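PDB 1ODO: putative cytochrome P450 154A1 from Streptomyces coelicolor, which belongs to the cytochrome P450 family, a mainly helical fold that encloses a haem group, and here also holds 4-phenyl-1H-imidazole. Local coordinates for residues D16-H21 with A322-D327; D61-A64 with A68-E71. One frame throughout, in Å; residues are numbered along the deposited sequence.

Overall arrangement
Both interactions use an arginine laid against an aromatic ring, and both include a helix start capped by an aspartate, but the two settings differ. Interaction 1 is buried: it joins the first helix, 17-25, to the loop after helix 319-322, elements 301 residues apart in sequence, and its arginine is gripped by several polar partners. Interaction 2 is local and nearer the surface, linking the consecutive short helices 62-65 and 69-72 through one phenylalanine, an alanine methyl and an exposed arginine. The two interactions share no helix or strand. The centres of interactions 1 and 2 are about 30 Å apart; each has one side chain about 13 Å from the haem.

Interaction 1: D16-H21 with A322-D327; sequences DHHTEH and ANRHPD
The side chain of R324 reaches from its turn to the imidazoles of H18 and H21, which stand one helical turn apart near the start of helix 17-25. That start is fixed by D16 as N-cap: its OD1 accepts from T19 N at 3.2 Å, while its OD2 takes the T19 OG1 hydroxyl at 2.6 Å. H17 follows, its imidazole lying against one face of the H18 ring and its NE2 hydrogen-bonded to E286 OE1. Part of the H18 ring lies over one face of the R324 guanidinium, offset toward the rim, with the two planes 40° apart, a tilted packing rather than a parallel stack. Further along, H21 points at the loop. Its CG lies anti to the carbonyl carbon (chi1 -63°), which brings CD2 to 3.6 Å from R324 CD, a contact with the arginine's aliphatic part. H17 O sits 3.0 Å above the centre of the H21 ring, over one face.

R324 belongs to a type I turn, A322 to H325, closed by H325 N to A322 O at 3.0 Å. Its preceding residue, N323, offers its carbonyl to R284, the arginine of the family's ExxR motif. No hydrogen bond joins the two segments. The guanidinium instead forms a salt bridge through NH1 with D333 and gives NH2 to H285 O; these bonds probably settle its charge and fix its rotation, leaving van der Waals packing to join the arginine side chain to the histidines, its CD to H21 and its guanidinium to H18.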
# COMPACT_ATOMS: atom_id res chain seq x y z
N ASP A 16 16.39 3.85 6.73
CA ASP A 16 17.12 2.63 6.42
C ASP A 16 16.30 1.41 6.82
O ASP A 16 16.57 0.76 7.84
CB ASP A 16 18.45 2.63 7.18
CG ASP A 16 19.34 1.45 6.83
OD1 ASP A 16 18.95 0.64 5.96
OD2 ASP A 16 20.43 1.35 7.42
N HIS A 17 15.30 1.09 6.00
CA HIS A 17 14.43 -0.05 6.29
C HIS A 17 15.11 -1.41 6.25
O HIS A 17 14.67 -2.33 6.93
CB HIS A 17 13.20 -0.03 5.37
CG HIS A 17 13.48 -0.38 3.94
ND1 HIS A 17 14.33 0.35 3.14
CD2 HIS A 17 12.98 -1.38 3.16
CE1 HIS A 17 14.34 -0.18 1.92
NE2 HIS A 17 13.53 -1.22 1.91
N HIS A 18 16.19 -1.55 5.48
CA HIS A 18 16.88 -2.84 5.41
C HIS A 18 17.50 -3.16 6.77
O HIS A 18 17.44 -4.29 7.24
CB HIS A 18 17.98 -2.83 4.35
CG HIS A 18 17.47 -2.76 2.95
ND1 HIS A 18 16.34 -3.44 2.54
CD2 HIS A 18 17.95 -2.13 1.85
CE1 HIS A 18 16.15 -3.22 1.25
NE2 HIS A 18 17.11 -2.43 0.81
N THR A 19 18.13 -2.16 7.38
CA THR A 19 18.74 -2.39 8.69
C THR A 19 17.61 -2.61 9.68
O THR A 19 17.71 -3.44 10.58
CB THR A 19 19.58 -1.18 9.14
OG1 THR A 19 20.71 -1.04 8.27
CG2 THR A 19 20.08 -1.39 10.57
N GLU A 20 16.52 -1.87 9.50
CA GLU A 20 15.37 -2.00 10.39
C GLU A 20 14.85 -3.44 10.38
O GLU A 20 14.49 -3.97 11.43
CB GLU A 20 14.26 -1.04 9.97
CG GLU A 20 12.99 -1.18 10.80
CD GLU A 20 11.90 -0.21 10.38
OE1 GLU A 20 11.85 0.91 10.94
OE2 GLU A 20 11.12 -0.57 9.48
N HIS A 21 14.82 -4.07 9.21
CA HIS A 21 14.33 -5.45 9.12
C HIS A 21 15.15 -6.34 10.05
O HIS A 21 14.60 -7.13 10.81
CB HIS A 21 14.49 -6.02 7.70
CG HIS A 21 13.70 -5.31 6.65
ND1 HIS A 21 12.57 -4.58 6.93
CD2 HIS A 21 13.85 -5.26 5.31
CE1 HIS A 21 12.06 -4.11 5.81
NE2 HIS A 21 12.82 -4.51 4.81
N ALA A 322 8.90 -9.50 7.61
CA ALA A 322 8.40 -10.87 7.57
C ALA A 322 8.65 -11.53 6.22
O ALA A 322 8.95 -12.73 6.16
CB ALA A 322 6.90 -10.89 7.89
N ASN A 323 8.53 -10.76 5.14
CA ASN A 323 8.75 -11.30 3.81
C ASN A 323 10.19 -11.79 3.62
O ASN A 323 10.47 -12.56 2.71
CB ASN A 323 8.45 -10.26 2.73
CG ASN A 323 6.96 -10.04 2.51
OD1 ASN A 323 6.12 -10.79 3.02
ND2 ASN A 323 6.63 -9.03 1.72
N ARG A 324 11.08 -11.33 4.49
CA ARG A 324 12.49 -11.72 4.43
C ARG A 324 12.91 -12.63 5.57
O ARG A 324 14.11 -12.80 5.83
CB ARG A 324 13.37 -10.47 4.41
CG ARG A 324 13.32 -9.68 3.09
CD ARG A 324 13.76 -8.24 3.30
NE ARG A 324 13.85 -7.46 2.06
CZ ARG A 324 14.99 -7.12 1.47
NH1 ARG A 324 16.15 -7.51 2.00
NH2 ARG A 324 14.99 -6.37 0.38
N HIS A 325 11.94 -13.22 6.26
CA HIS A 325 12.22 -14.11 7.38
C HIS A 325 12.94 -15.35 6.85
O HIS A 325 12.44 -16.02 5.94
CB HIS A 325 10.92 -14.48 8.09
CG HIS A 325 11.11 -15.10 9.43
ND1 HIS A 325 11.57 -16.39 9.60
CD2 HIS A 325 10.93 -14.61 10.68
CE1 HIS A 325 11.65 -16.66 10.89
NE2 HIS A 325 11.26 -15.60 11.57
N PRO A 326 14.12 -15.67 7.41
CA PRO A 326 14.94 -16.81 7.00
C PRO A 326 14.33 -18.21 7.07
O PRO A 326 14.85 -19.14 6.44
CB PRO A 326 16.19 -16.67 7.87
CG PRO A 326 15.65 -16.04 9.12
CD PRO A 326 14.71 -14.99 8.57
N ASP A 327 13.25 -18.39 7.82
CA ASP A 327 12.63 -19.72 7.90
C ASP A 327 11.55 -19.83 6.84
O ASP A 327 11.00 -20.90 6.61
CB ASP A 327 12.05 -19.97 9.30
CG ASP A 327 12.91 -20.91 10.13
OD1 ASP A 327 14.15 -20.83 10.02
OD2 ASP A 327 12.36 -21.72 10.90

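Interaction 2: D61-A64 with A68-E71; sequences DARA and AFGE
F69 lays its ring against A62 and R63, and the contact can be followed outward along that one side chain. At the base, CB lies 3.9 Å from A62 O. With CG anti to the backbone N (chi1 180°), the ring swings toward helix 62-65. Its CD1 then meets the A62 methyl at 3.5 Å, the closest approach of the pair, and CG and CE1 flank the same methyl a little farther off. Along the same flank the backbone N of R63 sits over one ring face. The far end belongs to R63: CZ is 3.9 Å from its NH2, and CE2 lies over one face of the guanidinium. The two side chains run side by side in the same direction, but their planes are 64° apart, so the flat groups do not stack. A bend at chi3 (-65°) brings the arginine end alongside the F69 ring, where NH2 also makes a weak hydrogen bond to A83 O.

At the start of helix 62-65, D61 is the N-cap, its OD1 accepting from A64 N at 3.0 Å. The two short helices come just after strand 58-59, an outermost strand of the mixed sheet, and the tip of R63 lies beside the end of helix 80-83.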
# COMPACT_ATOMS: atom_id res chain seq x y z
N ASP A 61 -10.65 -3.19 15.06
CA ASP A 61 -11.64 -2.24 15.58
C ASP A 61 -11.16 -1.63 16.90
O ASP A 61 -11.40 -2.19 17.97
CB ASP A 61 -12.98 -2.95 15.79
CG ASP A 61 -14.12 -1.99 16.12
OD1 ASP A 61 -13.84 -0.87 16.59
OD2 ASP A 61 -15.29 -2.37 15.91
N ALA A 62 -10.48 -0.49 16.80
CA ALA A 62 -9.94 0.20 17.97
C ALA A 62 -11.04 0.66 18.93
O ALA A 62 -10.91 0.54 20.15
CB ALA A 62 -9.11 1.41 17.53
N ARG A 63 -12.11 1.20 18.37
CA ARG A 63 -13.23 1.68 19.16
C ARG A 63 -13.74 0.60 20.10
O ARG A 63 -14.02 0.85 21.27
CB ARG A 63 -14.34 2.14 18.21
CG ARG A 63 -15.45 2.93 18.86
CD ARG A 63 -16.27 3.68 17.81
NE ARG A 63 -15.49 4.71 17.12
CZ ARG A 63 -14.70 4.49 16.07
NH1 ARG A 63 -14.57 3.27 15.57
NH2 ARG A 63 -14.04 5.50 15.52
N ALA A 64 -13.85 -0.63 19.59
CA ALA A 64 -14.33 -1.73 20.41
C ALA A 64 -13.28 -2.51 21.19
O ALA A 64 -13.55 -2.97 22.30
CB ALA A 64 -15.13 -2.69 19.53
N ALA A 68 -7.12 2.22 25.03
CA ALA A 68 -6.42 3.50 24.94
C ALA A 68 -6.85 4.38 23.78
O ALA A 68 -6.41 5.53 23.68
CB ALA A 68 -4.91 3.24 24.86
N PHE A 69 -7.72 3.87 22.91
CA PHE A 69 -8.18 4.64 21.76
C PHE A 69 -8.59 6.07 22.09
O PHE A 69 -8.09 7.03 21.48
CB PHE A 69 -9.35 3.94 21.07
CG PHE A 69 -9.88 4.69 19.88
CD1 PHE A 69 -9.15 4.76 18.70
CD2 PHE A 69 -11.09 5.37 19.95
CE1 PHE A 69 -9.61 5.49 17.61
CE2 PHE A 69 -11.57 6.10 18.86
CZ PHE A 69 -10.83 6.16 17.68
N GLY A 70 -9.51 6.21 23.04
CA GLY A 70 -9.99 7.52 23.44
C GLY A 70 -8.90 8.52 23.79
O GLY A 70 -9.04 9.71 23.50
N GLU A 71 -7.82 8.06 24.40
CA GLU A 71 -6.71 8.93 24.78
C GLU A 71 -5.77 9.20 23.61
O GLU A 71 -5.33 10.33 23.39
CB GLU A 71 -5.91 8.30 25.92
CG GLU A 71 -6.77 7.64 26.99
CD GLU A 71 -5.98 6.72 27.90
OE1 GLU A 71 -6.60 5.84 28.54
OE2 GLU A 71 -4.74 6.89 27.99